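PDB 5JOS: cyclohexadienyl dehydratase from Synthetic construct, which probably catalyses the dehydration of prephenate to phenylpyruvate and of arogenate to phenylalanine, on a fold shared with periplasmic solute-binding proteins. Local coordinates for residues Q97-K111 against F204-Q218. Sequence-based numbering, arbitrary orientation.
Sequences QKKADFSDPYMTFGK and FTHSEKGYMMPKGDQ
The paired hinge strands of a two-lobed solute-binding-protein fold bring Phe109 against Ser207 and Tyr106 against Tyr211. Strand 107-109 runs antiparallel to strand 205-209, their axes at 148°, with a classic beta bulge: Phe109 O accepts both Ser207 N and His206 N, at 2.9 and 2.8 Å. Gly110 CA lies 3.5 Å from the centroid of the His206 ring, over its face; a CB on Gly110 would collide with His206 CD2 and Phe204 O. Ser207 CB lies over the face of the Phe109 ring, 3.8 Å from its centroid. Lys209 passes this ring at about a right angle, CE 3.7 Å from Phe109 CE1, before its ammonium bonds to Gly89 and Tyr33.

Farther along, with chi1 at 61°, the Tyr106 ring is swung back over its own backbone and slots between Lys209 CB on one face and the Tyr211 ring on the other. The two tyrosines form an offset stack, centroids 4.2 Å apart and planes at 10°, with Tyr211 OH over the centre of the Tyr106 ring and bonded onward to Asp49 and Tyr237. A leucine in place of Tyr106 would probably leave the Tyr211 ring without its flat stacking partner and water 3 without one of its anchors.

Ser103 OG accepts Tyr211 N in a nearly straight 2.9 Å bond where a backbone carbonyl would be expected, carrying the ladder across the irregular chain between strands 101-102 and 107-109, and donates to Asp104 O. Beyond it, Met212 CG sits over the Phe102 ring, 3.9 Å from its centroid, and SD makes an oblique Met-aromatic contact. Such strands, continued past Gly110 into strand 111-116, are characteristic of the interdomain hinge in periplasmic binding proteins.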
# COMPACT_ATOMS: atom_id res chain seq x y z
N GLN A 97 9.22 -2.64 -12.88
CA GLN A 97 8.97 -1.68 -13.95
C GLN A 97 9.67 -1.97 -15.23
O GLN A 97 9.27 -1.45 -16.28
CB GLN A 97 9.49 -0.33 -13.58
CG GLN A 97 8.63 0.23 -12.47
CD GLN A 97 9.34 1.43 -11.85
OE1 GLN A 97 10.43 1.29 -11.22
NE2 GLN A 97 8.71 2.60 -11.95
N LYS A 98 10.75 -2.72 -15.17
CA LYS A 98 11.42 -3.09 -16.39
C LYS A 98 10.58 -3.95 -17.30
O LYS A 98 10.78 -3.97 -18.50
CB LYS A 98 12.72 -3.85 -16.07
CG LYS A 98 13.85 -2.88 -15.81
CD LYS A 98 15.06 -3.56 -15.18
CE LYS A 98 15.61 -4.67 -16.06
NZ LYS A 98 17.03 -4.97 -15.68
N LYS A 99 9.68 -4.70 -16.74
CA LYS A 99 8.98 -5.68 -17.51
C LYS A 99 7.50 -5.42 -17.49
O LYS A 99 6.79 -6.26 -18.02
CB LYS A 99 9.20 -7.08 -16.92
CG LYS A 99 10.68 -7.48 -16.73
CD LYS A 99 10.84 -8.11 -15.33
CE LYS A 99 12.28 -8.36 -14.89
NZ LYS A 99 12.82 -9.48 -15.69
N ALA A 100 7.05 -4.33 -16.86
CA ALA A 100 5.59 -4.07 -16.71
C ALA A 100 5.34 -2.59 -16.57
O ALA A 100 6.25 -1.83 -16.29
CB ALA A 100 5.04 -4.77 -15.51
N ASP A 101 4.13 -2.15 -16.87
CA ASP A 101 3.76 -0.78 -16.63
C ASP A 101 2.97 -0.78 -15.27
O ASP A 101 2.19 -1.67 -14.96
CB ASP A 101 2.81 -0.27 -17.71
CG ASP A 101 3.48 0.17 -19.03
OD1 ASP A 101 4.65 0.61 -18.98
OD2 ASP A 101 2.78 0.09 -20.11
N PHE A 102 3.10 0.28 -14.50
CA PHE A 102 2.31 0.47 -13.29
C PHE A 102 1.35 1.65 -13.44
O PHE A 102 1.72 2.67 -14.00
CB PHE A 102 3.27 0.73 -12.15
CG PHE A 102 3.85 -0.52 -11.55
CD1 PHE A 102 3.20 -1.15 -10.54
CD2 PHE A 102 5.06 -0.98 -11.94
CE1 PHE A 102 3.72 -2.25 -9.91
CE2 PHE A 102 5.61 -2.12 -11.34
CZ PHE A 102 4.94 -2.74 -10.33
N SER A 103 0.14 1.50 -12.92
CA SER A 103 -0.73 2.60 -12.61
C SER A 103 -0.05 3.62 -11.74
O SER A 103 0.90 3.33 -11.09
CB SER A 103 -1.96 2.08 -11.85
OG SER A 103 -1.75 1.75 -10.52
N ASP A 104 -0.65 4.80 -11.67
CA ASP A 104 -0.33 5.73 -10.62
C ASP A 104 -0.54 5.04 -9.25
O ASP A 104 -1.30 4.08 -9.14
CB ASP A 104 -1.21 6.97 -10.69
CG ASP A 104 -1.00 7.76 -11.92
OD1 ASP A 104 0.09 7.76 -12.44
OD2 ASP A 104 -1.95 8.41 -12.33
N PRO A 105 0.11 5.56 -8.22
CA PRO A 105 0.17 4.82 -6.96
C PRO A 105 -1.11 4.97 -6.23
O PRO A 105 -1.75 5.98 -6.31
CB PRO A 105 1.34 5.48 -6.24
CG PRO A 105 1.51 6.83 -6.89
CD PRO A 105 1.16 6.60 -8.32
N TYR A 106 -1.60 3.93 -5.59
CA TYR A 106 -2.77 4.10 -4.75
C TYR A 106 -2.48 4.09 -3.24
O TYR A 106 -3.40 4.30 -2.42
CB TYR A 106 -3.82 3.01 -5.05
CG TYR A 106 -3.38 1.62 -4.82
CD1 TYR A 106 -2.73 0.93 -5.80
CD2 TYR A 106 -3.63 0.97 -3.64
CE1 TYR A 106 -2.29 -0.36 -5.58
CE2 TYR A 106 -3.21 -0.32 -3.43
CZ TYR A 106 -2.58 -0.99 -4.43
OH TYR A 106 -2.20 -2.30 -4.31
N MET A 107 -1.22 3.83 -2.89
CA MET A 107 -0.75 3.95 -1.55
C MET A 107 0.72 4.27 -1.56
O MET A 107 1.51 3.73 -2.40
CB MET A 107 -0.95 2.61 -0.82
CG MET A 107 -0.79 2.76 0.67
SD MET A 107 -0.99 1.12 1.36
CE MET A 107 -2.74 0.88 0.97
N THR A 108 1.11 5.12 -0.63
CA THR A 108 2.54 5.38 -0.34
C THR A 108 2.93 4.85 1.02
O THR A 108 2.09 4.78 1.89
CB THR A 108 2.89 6.83 -0.46
OG1 THR A 108 2.05 7.60 0.39
CG2 THR A 108 2.58 7.34 -1.91
N PHE A 109 4.13 4.36 1.16
CA PHE A 109 4.56 3.83 2.40
C PHE A 109 6.05 3.90 2.60
O PHE A 109 6.76 4.23 1.68
CB PHE A 109 4.04 2.38 2.53
CG PHE A 109 4.72 1.36 1.66
CD1 PHE A 109 4.27 1.12 0.37
CD2 PHE A 109 5.70 0.59 2.14
CE1 PHE A 109 4.88 0.18 -0.42
CE2 PHE A 109 6.32 -0.37 1.37
CZ PHE A 109 5.90 -0.59 0.09
N GLY A 110 6.52 3.64 3.83
CA GLY A 110 7.93 3.43 4.09
C GLY A 110 8.14 3.32 5.56
O GLY A 110 8.02 2.25 6.10
N LYS A 111 8.46 4.45 6.19
CA LYS A 111 8.41 4.60 7.62
C LYS A 111 7.16 5.35 8.02
O LYS A 111 6.75 6.26 7.34
CB LYS A 111 9.62 5.39 8.08
CG LYS A 111 10.99 4.81 7.67
CD LYS A 111 11.21 3.40 8.16
CE LYS A 111 12.60 2.84 7.87
NZ LYS A 111 12.52 1.36 8.27
N PHE A 204 9.12 10.44 5.09
CA PHE A 204 8.84 9.15 5.75
C PHE A 204 8.59 8.04 4.71
O PHE A 204 9.15 6.95 4.78
CB PHE A 204 7.64 9.28 6.68
CG PHE A 204 7.89 10.08 7.92
CD1 PHE A 204 7.84 11.48 7.93
CD2 PHE A 204 8.16 9.44 9.12
CE1 PHE A 204 8.09 12.20 9.12
CE2 PHE A 204 8.38 10.15 10.31
CZ PHE A 204 8.34 11.53 10.31
N THR A 205 7.77 8.38 3.72
CA THR A 205 7.40 7.45 2.65
C THR A 205 8.55 7.30 1.68
O THR A 205 9.31 8.20 1.54
CB THR A 205 6.22 7.95 1.87
OG1 THR A 205 6.53 9.20 1.34
CG2 THR A 205 5.03 8.09 2.72
N HIS A 206 8.75 6.10 1.15
CA HIS A 206 9.84 5.88 0.19
C HIS A 206 9.44 4.92 -0.89
O HIS A 206 10.21 4.64 -1.76
CB HIS A 206 11.15 5.38 0.86
CG HIS A 206 11.02 4.14 1.68
ND1 HIS A 206 10.50 2.95 1.21
CD2 HIS A 206 11.44 3.88 2.94
CE1 HIS A 206 10.52 2.05 2.17
NE2 HIS A 206 11.11 2.58 3.21
N SER A 207 8.28 4.32 -0.77
CA SER A 207 7.79 3.43 -1.75
C SER A 207 6.31 3.64 -2.08
O SER A 207 5.60 4.39 -1.45
CB SER A 207 8.00 1.99 -1.34
OG SER A 207 9.33 1.75 -0.96
N GLU A 208 5.84 2.89 -3.06
CA GLU A 208 4.44 2.94 -3.42
C GLU A 208 3.92 1.64 -3.98
O GLU A 208 4.69 0.74 -4.40
CB GLU A 208 4.23 4.12 -4.40
CG GLU A 208 4.92 3.96 -5.70
CD GLU A 208 4.94 5.24 -6.60
OE1 GLU A 208 5.11 6.36 -6.12
OE2 GLU A 208 4.71 5.09 -7.82
N LYS A 209 2.61 1.52 -3.95
CA LYS A 209 1.94 0.37 -4.48
C LYS A 209 1.18 0.83 -5.70
O LYS A 209 0.58 1.92 -5.72
CB LYS A 209 0.83 -0.15 -3.53
CG LYS A 209 1.16 -0.50 -2.07
CD LYS A 209 2.05 -1.65 -2.05
CE LYS A 209 2.15 -2.24 -0.64
NZ LYS A 209 3.08 -3.40 -0.85
N GLY A 210 1.09 -0.06 -6.67
CA GLY A 210 0.43 0.28 -7.93
C GLY A 210 -0.14 -1.00 -8.49
O GLY A 210 0.15 -2.14 -8.02
N TYR A 211 -1.02 -0.83 -9.48
CA TYR A 211 -1.54 -1.99 -10.24
C TYR A 211 -0.66 -2.24 -11.48
O TYR A 211 -0.33 -1.35 -12.21
CB TYR A 211 -3.03 -1.84 -10.56
CG TYR A 211 -3.82 -1.59 -9.28
CD1 TYR A 211 -3.78 -2.46 -8.26
CD2 TYR A 211 -4.55 -0.45 -9.12
CE1 TYR A 211 -4.48 -2.22 -7.09
CE2 TYR A 211 -5.30 -0.23 -7.97
CZ TYR A 211 -5.20 -1.09 -6.94
OH TYR A 211 -5.85 -0.83 -5.75
N MET A 212 -0.31 -3.48 -11.70
CA MET A 212 0.68 -3.81 -12.68
C MET A 212 0.04 -4.34 -13.94
O MET A 212 -0.77 -5.25 -13.87
CB MET A 212 1.56 -4.89 -12.11
CG MET A 212 2.98 -4.86 -12.58
SD MET A 212 4.15 -6.03 -11.85
CE MET A 212 3.35 -7.59 -11.81
N MET A 213 0.41 -3.74 -15.07
CA MET A 213 -0.17 -4.02 -16.39
C MET A 213 0.91 -4.42 -17.42
O MET A 213 2.08 -3.99 -17.29
CB MET A 213 -0.92 -2.75 -16.90
CG MET A 213 -2.29 -2.64 -16.27
SD MET A 213 -3.16 -1.05 -16.40
CE MET A 213 -2.24 -0.27 -15.16
N PRO A 214 0.56 -5.23 -18.43
CA PRO A 214 1.60 -5.53 -19.44
C PRO A 214 1.96 -4.27 -20.19
O PRO A 214 1.16 -3.40 -20.40
CB PRO A 214 0.94 -6.57 -20.35
CG PRO A 214 -0.52 -6.38 -20.15
CD PRO A 214 -0.71 -5.91 -18.73
N LYS A 215 3.23 -4.13 -20.49
CA LYS A 215 3.74 -2.99 -21.27
C LYS A 215 3.11 -2.77 -22.64
O LYS A 215 2.71 -3.71 -23.38
CB LYS A 215 5.25 -3.12 -21.48
CG LYS A 215 6.12 -2.52 -20.36
CD LYS A 215 7.56 -2.69 -20.84
CE LYS A 215 8.46 -1.54 -20.48
NZ LYS A 215 8.50 -1.46 -19.03
N GLY A 216 3.04 -1.51 -23.01
CA GLY A 216 2.57 -1.16 -24.39
C GLY A 216 1.09 -1.00 -24.62
O GLY A 216 0.65 -0.92 -25.75
N ASP A 217 0.23 -1.02 -23.59
CA ASP A 217 -1.18 -0.67 -23.87
C ASP A 217 -1.50 0.57 -23.13
O ASP A 217 -1.99 0.50 -21.91
CB ASP A 217 -2.19 -1.80 -23.58
CG ASP A 217 -3.53 -1.59 -24.36
OD1 ASP A 217 -4.50 -0.91 -23.89
OD2 ASP A 217 -3.61 -2.06 -25.53
N GLN A 218 -1.26 1.72 -23.77
CA GLN A 218 -1.52 2.97 -22.98
C GLN A 218 -3.03 3.18 -22.73
O GLN A 218 -3.38 3.93 -21.83
CB GLN A 218 -0.86 4.25 -23.52
CG GLN A 218 0.62 4.42 -23.19
CD GLN A 218 1.19 3.66 -21.97
OE1 GLN A 218 1.41 2.40 -21.98
NE2 GLN A 218 1.53 4.42 -20.94
O HOH W 1 0.23 -0.94 -20.10
O HOH W 2 3.29 4.69 -10.88
O HOH W 3 -1.33 -4.01 -6.53
O HOH W 4 11.55 0.87 5.33